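Local coordinates for protein major extracellular endoglucanase (Xanthomonas campestris pv. campestris, PDB 4TUF) that catalyses the endohydrolysis of (1->4)-beta-D-glucosidic linkages in cellulose, lichenin and cereal beta-D-glucans, here as its TIM-barrel catalytic domain of glycosyl hydrolase family 5, at residues S126-E129 against A130-L133; T166-A169 against A170-W173. All blocks are in the same frame, centred on the assembly; numbering follows the deposited sequence.

Contact 1: residues S126-E129 against A130-L133. With 2HP (dihydrogenphosphate ion), chain G.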
ATOM      1  N   SER A 126      -5.207  16.968  15.650  1.00 36.61           N
ATOM      2  CA  SER A 126      -6.642  16.693  15.737  1.00 38.43           C
ATOM      3  C   SER A 126      -6.929  15.197  15.639  1.00 36.90           C
ATOM      4  O   SER A 126      -8.077  14.781  15.510  1.00 42.63           O
ATOM      5  CB  SER A 126      -7.410  17.435  14.642  1.00 45.12           C
ATOM      6  OG  SER A 126      -7.245  16.804  13.382  1.00 50.50           O
ATOM      7  N   TYR A 127      -5.878  14.391  15.704  1.00 37.30           N
ATOM      8  CA  TYR A 127      -6.014  12.942  15.627  1.00 35.62           C
ATOM      9  C   TYR A 127      -4.934  12.286  16.495  1.00 33.13           C
ATOM     10  O   TYR A 127      -3.752  12.271  16.133  1.00 34.83           O
ATOM     11  CB  TYR A 127      -5.921  12.486  14.168  1.00 27.93           C
ATOM     12  CG  TYR A 127      -6.238  11.032  13.936  1.00 29.00           C
ATOM     13  CD1 TYR A 127      -7.548  10.572  13.982  1.00 28.11           C
ATOM     14  CD2 TYR A 127      -5.229  10.118  13.645  1.00 26.02           C
ATOM     15  CE1 TYR A 127      -7.843   9.234  13.763  1.00 26.09           C
ATOM     16  CE2 TYR A 127      -5.516   8.783  13.421  1.00 24.03           C
ATOM     17  CZ  TYR A 127      -6.825   8.348  13.480  1.00 29.48           C
ATOM     18  OH  TYR A 127      -7.116   7.022  13.256  1.00 38.87           O
ATOM     19  N   THR A 128      -5.338  11.773  17.653  1.00 31.63           N
ATOM     20  CA  THR A 128      -4.382  11.269  18.641  1.00 32.64           C
ATOM     21  C   THR A 128      -3.922   9.850  18.337  1.00 33.90           C
ATOM     22  O   THR A 128      -4.546   9.151  17.545  1.00 43.10           O
ATOM     23  CB  THR A 128      -4.982  11.275  20.044  1.00 23.58           C
ATOM     24  OG1 THR A 128      -5.954  10.223  20.144  1.00 38.35           O
ATOM     25  CG2 THR A 128      -5.641  12.608  20.335  1.00 25.43           C
ATOM     26  N   GLU A 129      -2.847   9.413  18.985  1.00 31.72           N
ATOM     27  CA  GLU A 129      -2.390   8.037  18.817  1.00 26.55           C
ATOM     28  C   GLU A 129      -3.451   7.060  19.316  1.00 31.24           C
ATOM     29  O   GLU A 129      -3.655   5.996  18.725  1.00 35.72           O
ATOM     30  CB  GLU A 129      -1.069   7.805  19.544  1.00 26.42           C
ATOM     31  CG  GLU A 129      -0.768   6.337  19.821  1.00 32.85           C
ATOM     32  CD  GLU A 129       0.581   6.125  20.476  1.00 40.54           C
ATOM     33  OE1 GLU A 129       1.541   6.844  20.111  1.00 37.08           O
ATOM     34  OE2 GLU A 129       0.677   5.243  21.357  1.00 45.37           O
ATOM     35  N   ALA A 130      -4.132   7.427  20.398  1.00 27.22           N
ATOM     36  CA  ALA A 130      -5.245   6.626  20.902  1.00 25.36           C
ATOM     37  C   ALA A 130      -6.321   6.408  19.828  1.00 31.34           C
ATOM     38  O   ALA A 130      -6.805   5.287  19.640  1.00 27.24           O
ATOM     39  CB  ALA A 130      -5.845   7.280  22.119  1.00 26.40           C
ATOM     40  N   GLN A 131      -6.694   7.480  19.126  1.00 34.00           N
ATOM     41  CA  GLN A 131      -7.664   7.368  18.039  1.00 29.38           C
ATOM     42  C   GLN A 131      -7.114   6.484  16.926  1.00 30.20           C
ATOM     43  O   GLN A 131      -7.839   5.672  16.355  1.00 33.81           O
ATOM     44  CB  GLN A 131      -8.031   8.743  17.478  1.00 26.79           C
ATOM     45  CG  GLN A 131      -8.762   9.643  18.445  1.00 27.62           C
ATOM     46  CD  GLN A 131      -9.077  11.001  17.850  1.00 35.59           C
ATOM     47  OE1 GLN A 131      -8.307  11.952  17.992  1.00 44.77           O
ATOM     48  NE2 GLN A 131     -10.214  11.098  17.177  1.00 39.04           N
ATOM     49  N   TRP A 132      -5.830   6.646  16.628  1.00 26.08           N
ATOM     50  CA  TRP A 132      -5.171   5.834  15.608  1.00 26.89           C
ATOM     51  C   TRP A 132      -5.275   4.351  15.933  1.00 29.69           C
ATOM     52  O   TRP A 132      -5.741   3.562  15.117  1.00 37.82           O
ATOM     53  CB  TRP A 132      -3.703   6.238  15.462  1.00 28.15           C
ATOM     54  CG  TRP A 132      -2.942   5.370  14.513  1.00 30.39           C
ATOM     55  CD1 TRP A 132      -3.218   5.156  13.195  1.00 28.34           C
ATOM     56  CD2 TRP A 132      -1.766   4.605  14.807  1.00 32.22           C
ATOM     57  NE1 TRP A 132      -2.296   4.297  12.651  1.00 27.66           N
ATOM     58  CE2 TRP A 132      -1.391   3.945  13.619  1.00 24.71           C
ATOM     59  CE3 TRP A 132      -0.999   4.406  15.963  1.00 31.82           C
ATOM     60  CZ2 TRP A 132      -0.280   3.110  13.547  1.00 20.91           C
ATOM     61  CZ3 TRP A 132       0.102   3.574  15.892  1.00 29.59           C
ATOM     62  CH2 TRP A 132       0.452   2.935  14.690  1.00 26.89           C
ATOM     63  N   LEU A 133      -4.851   3.973  17.133  1.00 35.73           N
ATOM     64  CA  LEU A 133      -4.941   2.581  17.556  1.00 31.66           C
ATOM     65  C   LEU A 133      -6.387   2.092  17.573  1.00 36.68           C
ATOM     66  O   LEU A 133      -6.671   0.968  17.148  1.00 41.70           O
ATOM     67  CB  LEU A 133      -4.316   2.402  18.934  1.00 26.45           C
ATOM     68  CG  LEU A 133      -2.828   2.727  19.022  1.00 30.73           C
ATOM     69  CD1 LEU A 133      -2.385   2.813  20.469  1.00 23.35           C
ATOM     70  CD2 LEU A 133      -2.023   1.681  18.281  1.00 29.70           C
TER
HETATM   71  P   2HP G 403     -12.277   7.999  16.194  1.00 77.62           P
HETATM   72  O1  2HP G 403     -12.178   6.558  16.641  1.00 72.36           O
HETATM   73  O2  2HP G 403     -11.177   8.299  15.201  1.00 76.11           O
HETATM   74  O3  2HP G 403     -13.607   8.236  15.516  1.00 83.40           O
HETATM   75  O4  2HP G 403     -12.162   8.908  17.402  1.00 71.39           O
HETATM   76  O   HOH W   1     -10.663  13.884  15.522  1.00 42.54           O
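Thr128 turns its OG1 in between its own backbone N and carbonyl carbon (chi1 73°), while Gln131 sends CG away from its carbonyl carbon (chi1 -65°) and runs on extended, back past the first turn of helix 129-143. The two side chains cross at about a right angle and exchange bonds: Gln131 N donates to Thr128 OG1 (3.0 Å), and Thr128 N donates to Gln131 OE1 (3.0 Å), coming from above the carbonyl plane. This is a capping box, with Thr128 as N-cap. The helical bonds start here, Trp132 N to Thr128 O (3.0 Å) and Leu133 N to Glu129 O (2.8 Å).

Gln131 CB stands over one face of the Tyr127 ring, 4.2 Å from its centroid, a CH-pi contact. Further along the ring, on the same side of its plane, CE2 packs obliquely 3.7 Å from Trp132 CB, and the tyrosine OH is hydrogen-bonded to Asp135 and His110. Glu129 lies side by side with Leu133, its carboxylate held by Trp122 and in a salt bridge with Arg179.

With OE1 spent on the cap, Gln131 NE2 reaches a dihydrogenphosphate O4 at 2.9 Å, and a water links it to Ser126 O. One amide thus serves both the helix end and the anion, and the cap probably fixes which way its NH2 faces.

Contact 2: residues T166-A169 against A170-W173; sequences TGNA and ATDW. With 2HP (dihydrogenphosphate ion), chain H.
Asp172 reaches back across the turn so that its carboxylate obliquely crosses the side chain of Thr166, and the two Thr166 donors approach OD1 from opposite faces of the carboxylate plane. Both arrive on the syn side: Thr166 OG1 at 2.8 Å from Asp172 OD1, and Thr166 N at 3.3 Å from the same oxygen. With its OG1 set between the backbone N and the carbonyl carbon (chi1 65°), Thr166 can offer hydroxyl and amide to one acceptor. Asp172 OD1 is also hydrogen-bonded to Thr163. The other oxygen, OD2, takes a weak bond from Gly167 N (3.0 Å).

Asn168 and Thr171 form the second oblique pair. The asparagine points CG away from its backbone N (chi1 -170°), which carries the amide across to Thr171; ND2 donates to Thr171 OG1 at 2.7 Å almost straight, and that oxygen lies only 4° out of the amide plane. Thr171 OG1 is tied further to Thr163.

Residues 166-172 end the loop between strand 149-153 and helix 173-187 of the TIM barrel. Within them 168-171 make a type I beta turn, with Ala169 and Ala170 at helical backbone angles and a bond from Thr171 N to Asn168 O closing it. Asp172 occupies the N-cap position of the helix, yet its side chain makes no capping bond and is turned to the preceding loop instead.

Asn168 O accepts from both Thr171 N (3.2 Å) and Asp172 N (3.0 Å). A dihydrogenphosphate rests against the loop, its O3 2.8 Å from Asp172 OD2. One water donates to both Ala169 O and Asp172 O.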
ATOM      1  N   THR A 166      15.586   6.033  17.899  1.00 39.09           N
ATOM      2  CA  THR A 166      16.382   7.131  18.450  1.00 35.63           C
ATOM      3  C   THR A 166      16.146   7.337  19.944  1.00 40.14           C
ATOM      4  O   THR A 166      16.813   8.156  20.575  1.00 42.10           O
ATOM      5  CB  THR A 166      16.081   8.460  17.737  1.00 36.77           C
ATOM      6  OG1 THR A 166      14.722   8.838  17.991  1.00 41.39           O
ATOM      7  CG2 THR A 166      16.295   8.322  16.242  1.00 31.20           C
ATOM      8  N   GLY A 167      15.192   6.601  20.506  1.00 39.74           N
ATOM      9  CA  GLY A 167      14.851   6.755  21.909  1.00 35.08           C
ATOM     10  C   GLY A 167      13.889   7.905  22.154  1.00 45.28           C
ATOM     11  O   GLY A 167      13.581   8.234  23.301  1.00 53.59           O
ATOM     12  N   ASN A 168      13.411   8.520  21.075  1.00 45.72           N
ATOM     13  CA  ASN A 168      12.473   9.634  21.180  1.00 42.78           C
ATOM     14  C   ASN A 168      11.046   9.188  20.913  1.00 44.22           C
ATOM     15  O   ASN A 168      10.684   8.917  19.768  1.00 45.30           O
ATOM     16  CB  ASN A 168      12.855  10.746  20.212  1.00 39.69           C
ATOM     17  CG  ASN A 168      12.064  12.000  20.443  1.00 41.25           C
ATOM     18  OD1 ASN A 168      12.186  12.635  21.488  1.00 49.39           O
ATOM     19  ND2 ASN A 168      11.252  12.376  19.469  1.00 46.71           N
ATOM     20  N   ALA A 169      10.236   9.119  21.967  1.00 41.82           N
ATOM     21  CA  ALA A 169       8.919   8.489  21.867  1.00 35.88           C
ATOM     22  C   ALA A 169       7.980   9.246  20.935  1.00 36.64           C
ATOM     23  O   ALA A 169       7.116   8.650  20.295  1.00 42.99           O
ATOM     24  CB  ALA A 169       8.298   8.362  23.241  1.00 30.66           C
ATOM     25  N   ALA A 170       8.164  10.559  20.857  1.00 29.33           N
ATOM     26  CA  ALA A 170       7.270  11.418  20.101  1.00 30.54           C
ATOM     27  C   ALA A 170       7.388  11.216  18.598  1.00 37.78           C
ATOM     28  O   ALA A 170       6.510  11.633  17.849  1.00 46.12           O
ATOM     29  CB  ALA A 170       7.536  12.873  20.450  1.00 30.53           C
ATOM     30  N   THR A 171       8.468  10.579  18.153  1.00 36.61           N
ATOM     31  CA  THR A 171       8.752  10.492  16.724  1.00 30.34           C
ATOM     32  C   THR A 171       9.150   9.095  16.235  1.00 34.73           C
ATOM     33  O   THR A 171       9.214   8.862  15.030  1.00 39.28           O
ATOM     34  CB  THR A 171       9.880  11.465  16.328  1.00 29.67           C
ATOM     35  OG1 THR A 171      11.065  11.159  17.072  1.00 35.51           O
ATOM     36  CG2 THR A 171       9.475  12.903  16.601  1.00 24.44           C
ATOM     37  N   ASP A 172       9.422   8.173  17.153  1.00 34.84           N
ATOM     38  CA  ASP A 172       9.891   6.845  16.760  1.00 32.19           C
ATOM     39  C   ASP A 172       8.776   5.985  16.166  1.00 34.44           C
ATOM     40  O   ASP A 172       7.963   5.409  16.887  1.00 33.66           O
ATOM     41  CB  ASP A 172      10.526   6.119  17.949  1.00 34.94           C
ATOM     42  CG  ASP A 172      11.983   6.506  18.163  1.00 46.78           C
ATOM     43  OD1 ASP A 172      12.568   7.170  17.276  1.00 41.64           O
ATOM     44  OD2 ASP A 172      12.549   6.134  19.215  1.00 56.23           O
ATOM     45  N   TRP A 173       8.765   5.888  14.843  1.00 37.48           N
ATOM     46  CA  TRP A 173       7.778   5.094  14.123  1.00 29.68           C
ATOM     47  C   TRP A 173       7.827   3.615  14.489  1.00 34.51           C
ATOM     48  O   TRP A 173       6.791   2.944  14.511  1.00 38.13           O
ATOM     49  CB  TRP A 173       7.973   5.261  12.615  1.00 20.06           C
ATOM     50  CG  TRP A 173       7.223   4.265  11.786  1.00 20.56           C
ATOM     51  CD1 TRP A 173       7.743   3.445  10.830  1.00 22.97           C
ATOM     52  CD2 TRP A 173       5.817   3.979  11.837  1.00 25.31           C
ATOM     53  NE1 TRP A 173       6.754   2.665  10.281  1.00 25.24           N
ATOM     54  CE2 TRP A 173       5.562   2.971  10.881  1.00 24.74           C
ATOM     55  CE3 TRP A 173       4.752   4.473  12.598  1.00 25.31           C
ATOM     56  CZ2 TRP A 173       4.286   2.444  10.671  1.00 24.31           C
ATOM     57  CZ3 TRP A 173       3.481   3.949  12.386  1.00 26.36           C
ATOM     58  CH2 TRP A 173       3.262   2.944  11.432  1.00 26.18           C
TER
HETATM   59  P   2HP H 404      11.282   4.906  22.779  1.00 85.30           P
HETATM   60  O1  2HP H 404       9.974   4.448  23.388  1.00 82.89           O
HETATM   61  O2  2HP H 404      12.209   3.723  22.583  1.00 83.71           O
HETATM   62  O3  2HP H 404      11.022   5.550  21.439  1.00 80.04           O
HETATM   63  O4  2HP H 404      11.920   5.920  23.706  1.00 85.30           O
HETATM   64  O   HOH W   2       9.746  12.636  22.912  1.00 39.48           O
HETATM   65  O   HOH W   3       6.910   6.195  19.628  1.00 27.09           O

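Overall arrangement
Both contacts sit where a loop of the same TIM barrel runs into a helix, 129-143 for contact 1 and 173-187 for contact 2, with centres about 16 Å apart. Contact 1 is partly buried, its Tyr127 and Trp132 packed inward, whereas contact 2 is largely a surface turn in which Asp172 is the buried member that makes contact. Aromatic packing accompanies a side-chain cap in the first; the second relies on polar bonds, with no side-chain cap. Each borders its own dihydrogenphosphate, one met by an amide donor, the other by a carboxylate oxygen. The two helix starts meet directly where Trp132 CH2 packs 3.9 Å from Trp173 CZ3.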